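2-oxo-1,2-dihydroquinoline 8-monooxygenase, oxygenase component (Pseudomonas putida, PDB 1Z02) catalyses the 8-hydroxylation of 2-oxo-1,2-dihydroquinoline, drawing on a Rieske [2Fe-2S] cluster and a mononuclear iron centre of each subunit. Local coordinates at residues I222-D227 and D363-A368; M234-P239 and K288-R293. All coordinates share one frame; numbering follows the deposited sequence.

Contact 1 (I222-D227 and D363-A368). With FE (Fe (III) ion), chain G.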
loop_
_atom_site.group_PDB
_atom_site.type_symbol
_atom_site.label_atom_id
_atom_site.label_comp_id
_atom_site.label_asym_id
_atom_site.label_seq_id
_atom_site.Cartn_x
_atom_site.Cartn_y
_atom_site.Cartn_z
ATOM N N ILE A 222 6.058 22.213 25.640
ATOM C CA ILE A 222 5.221 21.996 26.820
ATOM C C ILE A 222 3.804 21.509 26.482
ATOM O O ILE A 222 3.265 20.617 27.138
ATOM C CB ILE A 222 5.103 23.294 27.662
ATOM C CG1 ILE A 222 4.170 23.083 28.857
ATOM C CG2 ILE A 222 4.615 24.463 26.789
ATOM C CD1 ILE A 222 4.012 24.329 29.758
ATOM N N LEU A 223 3.199 22.110 25.465
ATOM C CA LEU A 223 1.844 21.752 25.056
ATOM C C LEU A 223 1.663 20.241 24.850
ATOM O O LEU A 223 0.561 19.715 25.006
ATOM C CB LEU A 223 1.496 22.509 23.771
ATOM C CG LEU A 223 0.674 23.789 23.814
ATOM C CD1 LEU A 223 0.796 24.440 24.976
ATOM C CD2 LEU A 223 1.152 24.735 22.960
ATOM N N VAL A 224 2.757 19.563 24.508
ATOM C CA VAL A 224 2.760 18.127 24.262
ATOM C C VAL A 224 2.683 17.293 25.543
ATOM O O VAL A 224 2.053 16.246 25.555
ATOM C CB VAL A 224 4.034 17.709 23.461
ATOM C CG1 VAL A 224 4.135 16.182 23.384
ATOM C CG2 VAL A 224 4.016 18.337 22.055
ATOM N N HIS A 225 3.306 17.771 26.618
ATOM C CA HIS A 225 3.345 17.048 27.888
ATOM C C HIS A 225 2.577 17.698 29.033
ATOM O O HIS A 225 2.559 17.160 30.136
ATOM C CB HIS A 225 4.803 16.881 28.343
ATOM C CG HIS A 225 5.669 16.148 27.365
ATOM N ND1 HIS A 225 5.669 14.774 27.256
ATOM C CD2 HIS A 225 6.534 16.602 26.431
ATOM C CE1 HIS A 225 6.496 14.415 26.292
ATOM N NE2 HIS A 225 7.030 15.505 25.776
ATOM N N LYS A 226 1.961 18.853 28.789
ATOM C CA LYS A 226 1.236 19.560 29.843
ATOM C C LYS A 226 0.152 18.747 30.540
ATOM O O LYS A 226 -0.055 18.920 31.733
ATOM C CB LYS A 226 0.622 20.858 29.301
ATOM C CG LYS A 226 -0.293 20.635 28.116
ATOM C CD LYS A 226 -0.926 21.921 27.597
ATOM C CE LYS A 226 -1.982 22.512 28.528
ATOM N NZ LYS A 226 -1.458 23.286 29.681
ATOM N N ASP A 227 -0.536 17.871 29.810
ATOM C CA ASP A 227 -1.612 17.054 30.378
ATOM C C ASP A 227 -1.152 15.706 30.938
ATOM O O ASP A 227 -1.951 14.955 31.493
ATOM C CB ASP A 227 -2.703 16.814 29.324
ATOM C CG ASP A 227 -3.361 18.100 28.860
ATOM O OD1 ASP A 227 -4.195 18.059 27.928
ATOM O OD2 ASP A 227 -3.042 19.157 29.437
ATOM N N ASP A 363 4.748 8.732 25.568
ATOM C CA ASP A 363 3.798 8.295 24.543
ATOM C C ASP A 363 3.291 9.509 23.764
ATOM O O ASP A 363 2.970 9.410 22.584
ATOM C CB ASP A 363 2.607 7.565 25.166
ATOM C CG ASP A 363 2.924 6.129 25.532
ATOM O OD1 ASP A 363 2.045 5.466 26.134
ATOM O OD2 ASP A 363 4.042 5.660 25.214
ATOM N N SER A 364 3.226 10.661 24.426
ATOM C CA SER A 364 2.759 11.885 23.780
ATOM C C SER A 364 3.680 12.313 22.647
ATOM O O SER A 364 3.234 12.907 21.667
ATOM C CB SER A 364 2.660 13.018 24.805
ATOM O OG SER A 364 1.708 12.713 25.804
ATOM N N ASP A 365 4.965 12.005 22.783
ATOM C CA ASP A 365 5.947 12.356 21.769
ATOM C C ASP A 365 5.751 11.575 20.486
ATOM O O ASP A 365 6.170 12.019 19.422
ATOM C CB ASP A 365 7.357 12.116 22.306
ATOM C CG ASP A 365 7.767 13.170 23.292
ATOM O OD1 ASP A 365 8.356 12.820 24.346
ATOM O OD2 ASP A 365 7.479 14.353 22.991
ATOM N N LEU A 366 5.123 10.408 20.601
ATOM C CA LEU A 366 4.858 9.541 19.455
ATOM C C LEU A 366 3.915 10.208 18.468
ATOM O O LEU A 366 4.158 10.191 17.262
ATOM C CB LEU A 366 4.252 8.213 19.927
ATOM C CG LEU A 366 5.167 6.990 19.944
ATOM C CD1 LEU A 366 6.540 7.356 20.427
ATOM C CD2 LEU A 366 4.545 5.914 20.793
ATOM N N TYR A 367 2.842 10.798 18.986
ATOM C CA TYR A 367 1.871 11.467 18.139
ATOM C C TYR A 367 2.482 12.713 17.516
ATOM O O TYR A 367 2.142 13.083 16.395
ATOM C CB TYR A 367 0.626 11.841 18.946
ATOM C CG TYR A 367 -0.024 10.649 19.619
ATOM C CD1 TYR A 367 0.391 10.223 20.883
ATOM C CD2 TYR A 367 -1.002 9.895 18.960
ATOM C CE1 TYR A 367 -0.144 9.078 21.473
ATOM C CE2 TYR A 367 -1.543 8.746 19.543
ATOM C CZ TYR A 367 -1.109 8.343 20.799
ATOM O OH TYR A 367 -1.635 7.206 21.378
ATOM N N ALA A 368 3.386 13.356 18.247
ATOM C CA ALA A 368 4.044 14.551 17.743
ATOM C C ALA A 368 4.955 14.167 16.575
ATOM O O ALA A 368 5.005 14.856 15.558
ATOM C CB ALA A 368 4.862 15.223 18.859
HETATM FE FE FE G . 8.689 15.257 24.611
HETATM O O HOH W 1 -0.383 15.261 25.561
HETATM O O HOH W 2 10.645 15.300 25.860
HETATM O O HOH W 3 10.444 14.152 23.729
#
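V224 and S364 carry the packing here, while H225 and D365 reach past them to share an iron ion, so that a single metal joins two helices far apart in sequence. CG1 of V224 lies anti to the backbone N (chi1 172°), which sends this methyl toward helix 363-376, 3.8 Å from S364 CB; the same methyl also lies over one face of the H225 ring, offset toward its rim. S364 CB in turn sits 3.4 Å from V224 O. That carbonyl accepts a 2.6 Å bond from a water (water to V224 O), which touches S364 OG only weakly; the stronger partner of the hydroxyl is N228. H225 binds iron through NE2 at 2.0 Å, and D365 closes on it with both oxygens, OD2 at 2.2 Å and OD1, more loosely, at 2.5 Å. Imidazole and carboxylate planes stand 70° apart, with OD1 in the ring plane at the edge, near CE1. N215 and N362 hold the two carboxylate oxygens from a second shell, and F361 stacks on the imidazole. W106 of a neighbouring subunit, which falls in sequence between two residues of that subunit's Rieske-cluster pocket, packs on V224 and A368. With H221 the site is a triad of two histidines and one carboxylate; two waters complete the coordination, consistent with exchangeable positions for dioxygen chemistry.

Contact 2 (M234-P239 and K288-R293)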
loop_
_atom_site.group_PDB
_atom_site.type_symbol
_atom_site.label_atom_id
_atom_site.label_comp_id
_atom_site.label_asym_id
_atom_site.label_seq_id
_atom_site.Cartn_x
_atom_site.Cartn_y
_atom_site.Cartn_z
ATOM N N MET A 234 2.969 15.126 40.325
ATOM C CA MET A 234 4.134 15.708 40.992
ATOM C C MET A 234 3.947 17.192 41.312
ATOM O O MET A 234 4.818 17.816 41.926
ATOM C CB MET A 234 5.388 15.527 40.132
ATOM C CG MET A 234 5.708 14.090 39.819
ATOM S SD MET A 234 5.934 13.075 41.298
ATOM C CE MET A 234 7.614 13.499 41.731
ATOM N N ASP A 235 2.808 17.746 40.901
ATOM C CA ASP A 235 2.513 19.156 41.129
ATOM C C ASP A 235 3.511 20.058 40.411
ATOM O O ASP A 235 3.894 21.116 40.923
ATOM C CB ASP A 235 2.529 19.476 42.626
ATOM C CG ASP A 235 1.309 18.944 43.346
ATOM O OD1 ASP A 235 1.459 18.169 44.298
ATOM O OD2 ASP A 235 0.187 19.297 42.962
ATOM N N TRP A 236 3.941 19.630 39.230
ATOM C CA TRP A 236 4.886 20.410 38.448
ATOM C C TRP A 236 4.192 21.575 37.755
ATOM O O TRP A 236 2.998 21.523 37.459
ATOM C CB TRP A 236 5.561 19.547 37.378
ATOM C CG TRP A 236 6.490 18.495 37.893
ATOM C CD1 TRP A 236 7.047 18.415 39.140
ATOM C CD2 TRP A 236 7.024 17.399 37.143
ATOM N NE1 TRP A 236 7.898 17.335 39.209
ATOM C CE2 TRP A 236 7.902 16.696 37.999
ATOM C CE3 TRP A 236 6.847 16.945 35.829
ATOM C CZ2 TRP A 236 8.604 15.558 37.579
ATOM C CZ3 TRP A 236 7.541 15.818 35.411
ATOM C CH2 TRP A 236 8.412 15.136 36.286
ATOM N N VAL A 237 4.960 22.630 37.511
ATOM C CA VAL A 237 4.472 23.810 36.821
ATOM C C VAL A 237 5.536 24.076 35.772
ATOM O O VAL A 237 6.559 24.700 36.053
ATOM C CB VAL A 237 4.359 25.026 37.759
ATOM C CG1 VAL A 237 3.919 26.244 36.965
ATOM C CG2 VAL A 237 3.351 24.736 38.868
ATOM N N LEU A 238 5.295 23.580 34.565
ATOM C CA LEU A 238 6.243 23.723 33.473
ATOM C C LEU A 238 6.265 25.110 32.847
ATOM O O LEU A 238 5.264 25.824 32.862
ATOM C CB LEU A 238 5.937 22.697 32.374
ATOM C CG LEU A 238 5.724 21.249 32.816
ATOM C CD1 LEU A 238 5.459 20.396 31.585
ATOM C CD2 LEU A 238 6.940 20.740 33.574
ATOM N N PRO A 239 7.427 25.511 32.300
ATOM C CA PRO A 239 7.595 26.811 31.651
ATOM C C PRO A 239 7.068 26.759 30.212
ATOM O O PRO A 239 7.069 25.696 29.585
ATOM C CB PRO A 239 9.101 27.030 31.710
ATOM C CG PRO A 239 9.628 25.653 31.518
ATOM C CD PRO A 239 8.733 24.840 32.445
ATOM N N LYS A 288 7.634 24.916 39.128
ATOM C CA LYS A 288 8.016 23.696 39.843
ATOM C C LYS A 288 8.333 22.570 38.862
ATOM O O LYS A 288 7.562 22.312 37.942
ATOM C CB LYS A 288 6.925 23.265 40.829
ATOM C CG LYS A 288 7.438 22.353 41.907
ATOM C CD LYS A 288 6.324 21.911 42.805
ATOM C CE LYS A 288 6.820 20.797 43.688
ATOM N NZ LYS A 288 5.738 20.210 44.512
ATOM N N GLY A 289 9.474 21.911 39.047
ATOM C CA GLY A 289 9.848 20.841 38.139
ATOM C C GLY A 289 11.014 19.999 38.617
ATOM O O GLY A 289 11.229 19.838 39.817
ATOM N N ARG A 290 11.769 19.459 37.669
ATOM C CA ARG A 290 12.918 18.620 37.980
ATOM C C ARG A 290 14.183 19.087 37.276
ATOM O O ARG A 290 14.131 19.637 36.174
ATOM C CB ARG A 290 12.656 17.190 37.538
ATOM C CG ARG A 290 12.366 16.238 38.638
ATOM C CD ARG A 290 12.592 14.833 38.177
ATOM N NE ARG A 290 13.956 14.392 38.398
ATOM C CZ ARG A 290 14.435 14.073 39.593
ATOM N NH1 ARG A 290 15.664 13.676 39.735
ATOM N NH2 ARG A 290 13.693 14.151 40.670
ATOM N N HIS A 291 15.325 18.846 37.905
ATOM C CA HIS A 291 16.592 19.210 37.294
ATOM C C HIS A 291 17.007 18.040 36.411
ATOM O O HIS A 291 17.003 16.886 36.853
ATOM C CB HIS A 291 17.666 19.476 38.351
ATOM C CG HIS A 291 17.418 20.702 39.173
ATOM N ND1 HIS A 291 16.965 21.886 38.628
ATOM C CD2 HIS A 291 17.573 20.936 40.496
ATOM C CE1 HIS A 291 16.850 22.792 39.579
ATOM N NE2 HIS A 291 17.215 22.241 40.725
ATOM N N TYR A 292 17.362 18.347 35.166
ATOM C CA TYR A 292 17.765 17.337 34.192
ATOM C C TYR A 292 18.556 18.016 33.079
ATOM O O TYR A 292 18.489 19.230 32.917
ATOM C CB TYR A 292 16.521 16.673 33.594
ATOM C CG TYR A 292 15.675 17.643 32.800
ATOM C CD1 TYR A 292 15.952 17.910 31.456
ATOM C CD2 TYR A 292 14.625 18.333 33.402
ATOM C CE1 TYR A 292 15.201 18.842 30.740
ATOM C CE2 TYR A 292 13.868 19.264 32.690
ATOM C CZ TYR A 292 14.162 19.511 31.365
ATOM O OH TYR A 292 13.409 20.413 30.657
ATOM N N ARG A 293 19.302 17.228 32.315
ATOM C CA ARG A 293 20.093 17.767 31.215
ATOM C C ARG A 293 20.107 16.789 30.039
ATOM O O ARG A 293 20.267 15.585 30.220
ATOM C CB ARG A 293 21.520 18.048 31.695
ATOM C CG ARG A 293 22.388 18.771 30.689
ATOM C CD ARG A 293 23.637 19.318 31.353
ATOM N NE ARG A 293 24.506 18.266 31.866
ATOM C CZ ARG A 293 25.640 18.494 32.524
ATOM N NH1 ARG A 293 26.380 17.478 32.954
ATOM N NH2 ARG A 293 26.032 19.739 32.757
#
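V237 and K288 meet backbone to backbone as a single antiparallel hydrogen-bonded pair, the firm core of a crossing between two loops. V237 N donates to K288 O at 2.7 Å with a nearly straight N-H...O angle of 164°; the return bond, K288 N to V237 O, is longer at 3.3 Å and more bent. The touching parts head 102° apart, which fits a pairing that stops after one bridge. Next to it, the W236 indole is held between two partners on opposite faces. G289 CA lies over the five-membered ring in a CH-pi contact, 4.1 Å from its centroid, and CB of M234 comes in beneath, toward the rim. At the far end of the indole CZ2 touches R290 CG at 4.0 Å, while the guanidinium turns elsewhere, its NE bonded to N306 O. Helix 229-233 ends in a Schellman motif with D235 as its C-prime residue, and the turn brings W236 round to this position, where the indole also packs on I230 and V231. With the indole cut back to an alanine here, G289 CA and the aliphatic part of R290 would probably lose their aromatic partner, and a gap would be likely to open against I230 and V231. The outer side is looser. With chi1 at -159° the K288 chain leaves opposite its own backbone N and stays extended, running along the exposed turn with CD 3.2 Å from D235 O. Its NZ stops 3.6 Å from M234 O and 4.7 Å from D235 OD1, so the opposite charges are near without forming a salt bridge. Directional bonding is thus confined to the two backbone bonds; the indole and the lysine's hydrocarbon chain supply the packing, and the charges add at most a weak attraction.

How the contacts relate
Contact 2 is nested inside the chain loop that contact 1 closes, and the two lie about 15 Å apart, centre to centre. The chain passes from the metal-binding helix 222-225 through helix 229-233 into 234-239, then folds back so that the two contacts touch: I222 CD1 packs 3.6 Å from L238 CB and 3.4 Å from P239 O. Of the two, contact 1 holds iron ligands directly, whereas contact 2 lies at the surface and approaches the site through L238, whose side chain is about 5 Å from that of H225 and about 9 Å from the iron. Contact 2 thus borders the iron site through L238, while its remainder lies further out.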